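Local coordinates for glutamate ABC superfamily ATP binding cassette transporter, binding protein (Enterococcus faecium DO, PDB 5EYF), which probably captures glutamate outside the membrane as the substrate-binding component of an ABC transporter, at residues Ala170-Asn175 against Gly193-Glu198; Ala105-Leu110 against Ala139-His144; Thr50-Gly55 against Asp225-Lys230. One frame throughout, in Å; residues are numbered along the deposited sequence.

Contact 1 of 3, residues Ala170-Asn175 against Gly193-Glu198; sequences AMTTDN and GTFTNE. With MG (magnesium ion), chain D; GLU (glutamic acid), chain E.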
loop_
_atom_site.group_PDB
_atom_site.type_symbol
_atom_site.label_atom_id
_atom_site.label_comp_id
_atom_site.label_asym_id
_atom_site.label_seq_id
_atom_site.Cartn_x
_atom_site.Cartn_y
_atom_site.Cartn_z
ATOM N N ALA B 170 -13.705 -20.252 3.926
ATOM C CA ALA B 170 -12.846 -19.114 4.219
ATOM C C ALA B 170 -13.679 -17.854 4.114
ATOM O O ALA B 170 -14.653 -17.811 3.361
ATOM C CB ALA B 170 -11.645 -19.024 3.248
HETATM N N MSE B 171 -13.332 -16.857 4.925
HETATM C CA MSE B 171 -13.947 -15.545 4.820
HETATM C C MSE B 171 -12.906 -14.575 4.286
HETATM O O MSE B 171 -11.739 -14.675 4.649
HETATM C CB MSE B 171 -14.493 -15.082 6.176
HETATM C CG MSE B 171 -14.941 -13.642 6.188
HETATM SE SE MSE B 171 -15.683 -13.244 7.931
HETATM C CE MSE B 171 -16.048 -11.331 7.550
ATOM N N THR B 172 -13.332 -13.640 3.445
ATOM C CA THR B 172 -12.409 -12.656 2.892
ATOM C C THR B 172 -12.937 -11.235 3.027
ATOM O O THR B 172 -14.139 -10.978 2.875
ATOM C CB THR B 172 -12.087 -12.999 1.419
ATOM O OG1 THR B 172 -10.975 -12.198 1.001
ATOM C CG2 THR B 172 -13.256 -12.757 0.478
ATOM N N THR B 173 -12.019 -10.328 3.379
ATOM C CA THR B 173 -12.191 -8.882 3.322
ATOM C C THR B 173 -10.819 -8.342 3.701
ATOM O O THR B 173 -9.832 -9.088 3.617
ATOM C CB THR B 173 -13.337 -8.353 4.221
ATOM O OG1 THR B 173 -13.426 -6.919 4.107
ATOM C CG2 THR B 173 -13.141 -8.698 5.699
ATOM N N ASP B 174 -10.717 -7.072 4.062
ATOM C CA ASP B 174 -9.400 -6.498 4.278
ATOM C C ASP B 174 -8.762 -7.112 5.517
ATOM O O ASP B 174 -9.438 -7.375 6.515
ATOM C CB ASP B 174 -9.487 -4.987 4.464
ATOM C CG ASP B 174 -10.003 -4.239 3.236
ATOM O OD1 ASP B 174 -10.031 -4.833 2.130
ATOM O OD2 ASP B 174 -10.405 -3.034 3.401
ATOM N N ASN B 175 -7.441 -7.290 5.468
ATOM C CA ASN B 175 -6.726 -7.871 6.598
ATOM C C ASN B 175 -7.027 -7.166 7.917
ATOM O O ASN B 175 -7.290 -7.830 8.927
ATOM C CB ASN B 175 -5.219 -7.884 6.332
ATOM C CG ASN B 175 -4.616 -6.506 6.011
ATOM O OD1 ASN B 175 -5.285 -5.486 5.763
ATOM N ND2 ASN B 175 -3.313 -6.498 6.014
ATOM N N GLY B 193 -1.121 -14.078 4.228
ATOM C CA GLY B 193 -0.736 -12.700 3.891
ATOM C C GLY B 193 -1.852 -11.954 3.168
ATOM O O GLY B 193 -3.046 -12.190 3.414
ATOM N N THR B 194 -1.469 -11.048 2.253
ATOM C CA THR B 194 -2.463 -10.289 1.495
ATOM C C THR B 194 -2.276 -10.545 0.011
ATOM O O THR B 194 -1.159 -10.788 -0.453
ATOM C CB THR B 194 -2.398 -8.753 1.771
ATOM O OG1 THR B 194 -1.105 -8.240 1.454
ATOM C CG2 THR B 194 -2.753 -8.430 3.234
ATOM N N PHE B 195 -3.366 -10.478 -0.750
ATOM C CA PHE B 195 -3.258 -10.690 -2.188
ATOM C C PHE B 195 -3.791 -9.509 -2.992
ATOM O O PHE B 195 -3.862 -9.589 -4.227
ATOM C CB PHE B 195 -3.933 -12.016 -2.618
ATOM C CG PHE B 195 -5.376 -12.167 -2.190
ATOM C CD1 PHE B 195 -6.411 -11.748 -3.020
ATOM C CD2 PHE B 195 -5.691 -12.732 -0.960
ATOM C CE1 PHE B 195 -7.765 -11.897 -2.609
ATOM C CE2 PHE B 195 -7.018 -12.889 -0.550
ATOM C CZ PHE B 195 -8.050 -12.466 -1.362
ATOM N N THR B 196 -4.139 -8.408 -2.325
ATOM C CA THR B 196 -4.357 -7.137 -2.995
ATOM C C THR B 196 -3.722 -6.034 -2.165
ATOM O O THR B 196 -3.363 -6.232 -0.997
ATOM C CB THR B 196 -5.831 -6.785 -3.157
ATOM O OG1 THR B 196 -6.373 -6.457 -1.870
ATOM C CG2 THR B 196 -6.631 -7.935 -3.789
ATOM N N ASN B 197 -3.626 -4.843 -2.755
ATOM C CA ASN B 197 -3.404 -3.635 -1.966
ATOM C C ASN B 197 -4.722 -2.890 -1.844
ATOM O O ASN B 197 -5.439 -2.742 -2.833
ATOM C CB ASN B 197 -2.346 -2.754 -2.626
ATOM C CG ASN B 197 -1.014 -3.428 -2.650
ATOM O OD1 ASN B 197 -0.655 -4.144 -1.708
ATOM N ND2 ASN B 197 -0.282 -3.240 -3.728
ATOM N N GLU B 198 -5.050 -2.435 -0.634
ATOM C CA GLU B 198 -6.304 -1.720 -0.374
ATOM C C GLU B 198 -5.961 -0.427 0.342
ATOM O O GLU B 198 -6.103 -0.335 1.565
ATOM C CB GLU B 198 -7.271 -2.560 0.470
ATOM C CG GLU B 198 -7.633 -3.934 -0.122
ATOM C CD GLU B 198 -8.522 -3.885 -1.345
ATOM O OE1 GLU B 198 -9.359 -2.988 -1.488
ATOM O OE2 GLU B 198 -8.407 -4.785 -2.200
HETATM MG MG MG D . 0.148 -4.061 0.223
HETATM N N GLU E . -11.687 -1.668 1.605
HETATM C CA GLU E . -12.556 -2.510 0.768
HETATM C C GLU E . -13.484 -1.644 -0.072
HETATM O O GLU E . -13.469 -0.410 0.025
HETATM C CB GLU E . -13.369 -3.511 1.613
HETATM C CG GLU E . -14.042 -2.913 2.848
HETATM C CD GLU E . -15.254 -2.036 2.548
HETATM O OE1 GLU E . -15.516 -1.135 3.351
HETATM O OE2 GLU E . -15.999 -2.286 1.571
HETATM O OXT GLU E . -14.267 -2.163 -0.893
HETATM O O HOH W 1 -1.271 -5.502 0.746
HETATM O O HOH W 2 -1.178 -2.592 0.735
HETATM O O HOH W 3 1.576 -5.560 -0.008
HETATM O O HOH W 4 1.586 -2.715 -0.517
#
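Asp174 OD2 is gripped by two donors: the amino nitrogen of the bound glutamate, 2.6 Å from it, and the hydroxyl of Tyr200. The other oxygen of the same carboxylate, Asp174 OD1, rests against the side chain of Glu198 and comes within 3.4 Å of Glu198 CG. The two acidic chains cross at about a right angle with their carboxylate planes only 25° apart, which brings Asp174 OD1 within 4.1 Å of Glu198 OE1. The ligand's ammonium group probably offsets this pairing of like charges. Hydroxyls also hold Glu198: Thr87 binds OE1, and Thr196 OG1 lies 2.7 Å from OE2, on its anti lone pair. Because the Glu198 chain bends at chi2 (-71°), its carboxylate folds back to meet Thr196.

Farther from the ligand, Asn175 brings ND2 to within 3.4 Å of the methyl Thr194 CG2, while its OD1 accepts from the backbone of Gly106. Threonine suits position 194 because its methyl packs on Asn175 while its hydroxyl bonds a water of the magnesium ion. Asn197 OD1 binds that ion directly at 2.1 Å, as does Asn197 of the second subunit, so the metal bridges the dimer. Thr172 OG1, bonded to the carbonyl of Ala108, sits near the plane of the Phe195 ring at its edge, 3.8 Å from CZ. An aspartate that takes the ligand's ammonium group, just ahead of helix 175-182, belongs to the amino-acid site of family 3 solute-binding proteins.

Contact 2 of 3, residues Ala105-Leu110 against Ala139-His144; sequences AGQALL and ANIRQH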
loop_
_atom_site.group_PDB
_atom_site.type_symbol
_atom_site.label_atom_id
_atom_site.label_comp_id
_atom_site.label_asym_id
_atom_site.label_seq_id
_atom_site.Cartn_x
_atom_site.Cartn_y
_atom_site.Cartn_z
ATOM N N ALA B 105 -4.203 -1.137 3.687
ATOM C CA ALA B 105 -4.711 -2.483 3.946
ATOM C C ALA B 105 -4.422 -3.404 2.758
ATOM O O ALA B 105 -3.791 -3.017 1.772
ATOM C CB ALA B 105 -6.213 -2.438 4.290
ATOM N N GLY B 106 -4.905 -4.639 2.846
ATOM C CA GLY B 106 -4.827 -5.563 1.722
ATOM C C GLY B 106 -5.768 -6.710 1.964
ATOM O O GLY B 106 -5.980 -7.102 3.105
ATOM N N GLN B 107 -6.336 -7.250 0.892
ATOM C CA GLN B 107 -7.317 -8.316 1.083
ATOM C C GLN B 107 -6.658 -9.600 1.568
ATOM O O GLN B 107 -5.551 -9.942 1.157
ATOM C CB GLN B 107 -8.092 -8.564 -0.205
ATOM C CG GLN B 107 -9.324 -9.444 0.024
ATOM C CD GLN B 107 -10.264 -9.413 -1.153
ATOM O OE1 GLN B 107 -10.250 -8.470 -1.921
ATOM N NE2 GLN B 107 -11.059 -10.464 -1.321
ATOM N N ALA B 108 -7.359 -10.331 2.431
ATOM C CA ALA B 108 -6.793 -11.517 3.068
ATOM C C ALA B 108 -7.888 -12.539 3.316
ATOM O O ALA B 108 -9.061 -12.313 3.012
ATOM C CB ALA B 108 -6.086 -11.189 4.396
ATOM N N LEU B 109 -7.476 -13.679 3.869
ATOM C CA LEU B 109 -8.354 -14.808 4.156
ATOM C C LEU B 109 -8.359 -15.118 5.639
ATOM O O LEU B 109 -7.307 -15.158 6.272
ATOM C CB LEU B 109 -7.901 -16.080 3.462
ATOM C CG LEU B 109 -7.868 -16.102 1.943
ATOM C CD1 LEU B 109 -7.456 -17.488 1.435
ATOM C CD2 LEU B 109 -9.205 -15.680 1.341
ATOM N N LEU B 110 -9.543 -15.412 6.169
ATOM C CA LEU B 110 -9.708 -15.911 7.526
ATOM C C LEU B 110 -10.282 -17.323 7.449
ATOM O O LEU B 110 -11.264 -17.551 6.735
ATOM C CB LEU B 110 -10.663 -14.994 8.311
ATOM C CG LEU B 110 -10.924 -15.296 9.791
ATOM C CD1 LEU B 110 -9.800 -14.708 10.605
ATOM C CD2 LEU B 110 -12.281 -14.750 10.269
ATOM N N ALA B 139 -15.524 -9.352 -5.764
ATOM C CA ALA B 139 -14.957 -9.188 -7.096
ATOM C C ALA B 139 -13.471 -9.537 -7.120
ATOM O O ALA B 139 -13.008 -10.188 -8.058
ATOM C CB ALA B 139 -15.200 -7.765 -7.605
ATOM N N ASN B 140 -12.704 -9.122 -6.102
ATOM C CA ASN B 140 -11.283 -9.465 -6.088
ATOM C C ASN B 140 -11.064 -10.969 -5.982
ATOM O O ASN B 140 -10.083 -11.498 -6.533
ATOM C CB ASN B 140 -10.560 -8.767 -4.935
ATOM C CG ASN B 140 -10.356 -7.267 -5.172
ATOM O OD1 ASN B 140 -10.409 -6.791 -6.310
ATOM N ND2 ASN B 140 -10.128 -6.517 -4.077
ATOM N N ILE B 141 -11.925 -11.675 -5.247
ATOM C CA ILE B 141 -11.784 -13.127 -5.200
ATOM C C ILE B 141 -12.011 -13.719 -6.575
ATOM O O ILE B 141 -11.284 -14.623 -7.007
ATOM C CB ILE B 141 -12.743 -13.766 -4.185
ATOM C CG1 ILE B 141 -12.186 -13.656 -2.789
ATOM C CG2 ILE B 141 -12.856 -15.259 -4.497
ATOM C CD1 ILE B 141 -10.988 -14.529 -2.545
ATOM N N ARG B 142 -13.042 -13.250 -7.277
ATOM C CA ARG B 142 -13.333 -13.839 -8.574
ATOM C C ARG B 142 -12.164 -13.663 -9.530
ATOM O O ARG B 142 -12.024 -14.429 -10.482
ATOM C CB ARG B 142 -14.628 -13.241 -9.137
ATOM C CG ARG B 142 -15.833 -13.560 -8.249
ATOM C CD ARG B 142 -17.190 -13.147 -8.820
ATOM N NE ARG B 142 -18.294 -13.727 -8.040
ATOM C CZ ARG B 142 -19.035 -13.052 -7.164
ATOM N NH1 ARG B 142 -18.806 -11.761 -6.966
ATOM N NH2 ARG B 142 -20.012 -13.661 -6.492
ATOM N N GLN B 143 -11.295 -12.698 -9.273
ATOM C CA GLN B 143 -10.091 -12.537 -10.068
ATOM C C GLN B 143 -8.935 -13.398 -9.569
ATOM O O GLN B 143 -8.304 -14.119 -10.353
ATOM C CB GLN B 143 -9.684 -11.068 -10.075
ATOM C CG GLN B 143 -8.341 -10.814 -10.733
ATOM C CD GLN B 143 -8.061 -9.341 -10.871
ATOM O OE1 GLN B 143 -8.982 -8.542 -10.954
ATOM N NE2 GLN B 143 -6.791 -8.970 -10.881
ATOM N N HIS B 144 -8.652 -13.346 -8.266
ATOM C CA HIS B 144 -7.478 -14.032 -7.744
ATOM C C HIS B 144 -7.741 -15.502 -7.446
ATOM O O HIS B 144 -6.789 -16.264 -7.273
ATOM C CB HIS B 144 -6.978 -13.302 -6.491
ATOM C CG HIS B 144 -6.346 -11.979 -6.793
ATOM N ND1 HIS B 144 -7.035 -10.787 -6.719
ATOM C CD2 HIS B 144 -5.099 -11.668 -7.217
ATOM C CE1 HIS B 144 -6.230 -9.793 -7.053
ATOM N NE2 HIS B 144 -5.053 -10.302 -7.376
#
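Asn140 ND2 donates to Gln107 OE1 at 2.9 Å, and this amide-to-amide hydrogen bond joins helix 136-144 to strand 103-112. The acceptor lies in the amide plane of Asn140, and the donor stands nearly in line with the Gln107 carbonyl (C=O...N angle 171°), although the two amide planes are moderately turned from each other. Gln107 gets there by stretching: with CG anti to the backbone N (chi1 -167°) and the chain extended beyond it, the amide spans the gap between strand and helix. Its NE2 comes within 3.7 Å of Ile141 CG1, the two side chains crossing at about a right angle. Leu109 CD2 and Ile141 CD1 add a looser apolar contact at 4.4 Å.

A second shell sets the turn of the Gln107 amide. NE2 donates to Thr172 OG1 and to the carbonyl of Ser137, so both ends of this buried group are used, a task for which glutamine has the length and the paired donor and acceptor. On the helix, the carbonyl of Asn140 accepts from His144 N and also from His144 ND1, the latter at 3.1 Å; the histidine ring in turn meets Phe195.

The short strand and helix segments run almost perpendicular, at 86°, with axes 10.4 Å apart. A helix packed in this way on a mixed sheet is part of an alpha/beta lobe of the periplasmic-binding-protein fold, here close to the glutamate-binding residues Thr136 and Asp174.

Contact 3 of 3, residues Thr50-Gly55 against Asp225-Lys230; sequences TKKILG and DGTYDK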
loop_
_atom_site.group_PDB
_atom_site.type_symbol
_atom_site.label_atom_id
_atom_site.label_comp_id
_atom_site.label_asym_id
_atom_site.label_seq_id
_atom_site.Cartn_x
_atom_site.Cartn_y
_atom_site.Cartn_z
ATOM N N THR B 50 -11.376 17.196 11.656
ATOM C CA THR B 50 -12.323 18.256 11.937
ATOM C C THR B 50 -11.703 19.344 12.804
ATOM O O THR B 50 -11.927 20.542 12.571
ATOM C CB THR B 50 -13.554 17.668 12.617
ATOM O OG1 THR B 50 -14.093 16.644 11.772
ATOM C CG2 THR B 50 -14.619 18.766 12.751
ATOM N N LYS B 51 -10.887 18.958 13.783
ATOM C CA LYS B 51 -10.250 19.990 14.606
ATOM C C LYS B 51 -9.209 20.791 13.819
ATOM O O LYS B 51 -9.024 21.993 14.075
ATOM C CB LYS B 51 -9.620 19.355 15.850
ATOM C CG LYS B 51 -10.632 18.724 16.819
ATOM C CD LYS B 51 -11.681 19.731 17.301
ATOM C CE LYS B 51 -12.464 19.175 18.502
ATOM N NZ LYS B 51 -13.669 19.992 18.876
ATOM N N LYS B 52 -8.506 20.157 12.878
ATOM C CA LYS B 52 -7.593 20.916 12.024
ATOM C C LYS B 52 -8.353 21.899 11.138
ATOM O O LYS B 52 -7.916 23.042 10.949
ATOM C CB LYS B 52 -6.757 19.967 11.151
ATOM C CG LYS B 52 -5.791 19.048 11.903
ATOM C CD LYS B 52 -4.816 19.817 12.775
ATOM C CE LYS B 52 -3.678 18.908 13.209
ATOM N NZ LYS B 52 -2.867 19.637 14.243
ATOM N N ILE B 53 -9.478 21.472 10.557
ATOM C CA ILE B 53 -10.162 22.320 9.589
ATOM C C ILE B 53 -10.874 23.463 10.291
ATOM O O ILE B 53 -10.750 24.636 9.903
ATOM C CB ILE B 53 -11.141 21.482 8.740
ATOM C CG1 ILE B 53 -10.374 20.428 7.951
ATOM C CG2 ILE B 53 -12.020 22.388 7.825
ATOM C CD1 ILE B 53 -11.280 19.555 7.064
ATOM N N LEU B 54 -11.641 23.137 11.331
ATOM C CA LEU B 54 -12.512 24.094 11.988
ATOM C C LEU B 54 -11.899 24.706 13.232
ATOM O O LEU B 54 -12.433 25.699 13.739
ATOM C CB LEU B 54 -13.825 23.412 12.375
ATOM C CG LEU B 54 -14.627 22.808 11.223
ATOM C CD1 LEU B 54 -15.953 22.227 11.740
ATOM C CD2 LEU B 54 -14.871 23.859 10.117
ATOM N N GLY B 55 -10.827 24.138 13.746
ATOM C CA GLY B 55 -10.261 24.625 14.984
ATOM C C GLY B 55 -10.825 23.910 16.192
ATOM O O GLY B 55 -11.621 22.967 16.098
ATOM N N ASP B 225 2.813 16.614 12.770
ATOM C CA ASP B 225 2.928 16.854 14.201
ATOM C C ASP B 225 2.707 15.613 15.049
ATOM O O ASP B 225 2.718 15.708 16.277
ATOM C CB ASP B 225 2.018 18.002 14.652
ATOM C CG ASP B 225 0.525 17.696 14.523
ATOM O OD1 ASP B 225 0.151 16.517 14.389
ATOM O OD2 ASP B 225 -0.278 18.656 14.593
ATOM N N GLY B 226 2.572 14.443 14.434
ATOM C CA GLY B 226 2.478 13.224 15.197
ATOM C C GLY B 226 1.081 12.840 15.622
ATOM O O GLY B 226 0.921 11.817 16.310
ATOM N N THR B 227 0.072 13.643 15.272
ATOM C CA THR B 227 -1.300 13.289 15.598
ATOM C C THR B 227 -1.708 12.012 14.894
ATOM O O THR B 227 -2.345 11.136 15.492
ATOM C CB THR B 227 -2.244 14.421 15.190
ATOM O OG1 THR B 227 -1.890 15.636 15.888
ATOM C CG2 THR B 227 -3.714 14.034 15.491
ATOM N N TYR B 228 -1.360 11.893 13.611
ATOM C CA TYR B 228 -1.647 10.654 12.895
ATOM C C TYR B 228 -1.006 9.464 13.598
ATOM O O TYR B 228 -1.661 8.432 13.843
ATOM C CB TYR B 228 -1.158 10.755 11.450
ATOM C CG TYR B 228 -1.326 9.461 10.695
ATOM C CD1 TYR B 228 -2.495 9.203 10.009
ATOM C CD2 TYR B 228 -0.314 8.484 10.685
ATOM C CE1 TYR B 228 -2.687 7.993 9.319
ATOM C CE2 TYR B 228 -0.474 7.298 10.009
ATOM C CZ TYR B 228 -1.655 7.051 9.326
ATOM O OH TYR B 228 -1.759 5.850 8.667
ATOM N N ASP B 229 0.285 9.591 13.927
ATOM C CA ASP B 229 1.009 8.470 14.517
ATOM C C ASP B 229 0.401 8.066 15.858
ATOM O O ASP B 229 0.279 6.871 16.153
ATOM C CB ASP B 229 2.495 8.842 14.649
ATOM C CG ASP B 229 3.120 9.256 13.303
ATOM O OD1 ASP B 229 2.769 10.301 12.726
ATOM O OD2 ASP B 229 3.996 8.549 12.829
ATOM N N LYS B 230 -0.035 9.046 16.664
ATOM C CA LYS B 230 -0.661 8.721 17.940
ATOM C C LYS B 230 -1.951 7.928 17.728
ATOM O O LYS B 230 -2.217 6.946 18.433
ATOM C CB LYS B 230 -0.932 10.016 18.714
ATOM C CG LYS B 230 -1.244 9.813 20.172
ATOM C CD LYS B 230 -1.329 11.130 20.927
ATOM C CE LYS B 230 -1.362 10.885 22.446
ATOM N NZ LYS B 230 -1.658 12.131 23.241
#
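Lys52 leaves its helix with CG anti to the carbonyl carbon and bends at chi2 (-57°), then runs extended to its ammonium group; from the opposite direction Asp225 presents its carboxylate with CG between the backbone N and the carbonyl carbon (chi1 66°). The two meet in a salt bridge, Lys52 NZ donating to Asp225 OD2 at 2.8 Å through the syn lone pair of OD2. Lysine suits this place because its long chain reaches across a gap in which Lys52 CA and Asp225 CA stand 11.5 Å apart.

The other oxygen is occupied by Thr227. Asp225 OD1 accepts from Thr227 OG1 at 2.7 Å, the hydroxyl standing above the carboxylate plane, and from Thr227 N at 3.0 Å, nearly in line with the C-O bond. Both donors come from the same face. The backbone bond, reaching two residues on, makes an Asx turn, and together the two grips fix the carboxylate's rotation so that OD2 is turned to the lysine. Between Asp225 and Thr227, Gly226 has positive phi (88°), where a side chain would press on the preceding carbonyl; glycine therefore fits the junction, closing one helix and serving as N-cap of the next.

The bridge lies at the surface. Lys52 also packs along Ala218, Glu221 and Met222 of helix 209-225, and Thr227 touches Ala48. The contact thus ties helix 41-54 to the corner where helix 209-225 gives way to helix 227-235, while Ile17 of strand 16-21 packs against Thr50, Ile53 and Leu54.

Overall arrangement
From the N terminus, helix 41-54 brings the first half of contact 3, which waits until residues 225-230 for its partner and so encloses most of the chain. Within that span contact 2 closes first, joining residues 105-110 to 139-144, and contact 1 follows in series, joining 170-175 to 193-198. Neither crosses the other. Their centres are 5 Å apart because strands 103-112 and 170-172 are neighbours in the mixed sheet, where probable backbone hydrogen bonds link Met171 to Leu110 and Glu198 to Ala105. Contact 3 lies on the opposite side of the chain's centre, about 29 Å from contact 1 between centres, and ties helix 41-54 to the junction of helices 209-225 and 227-235.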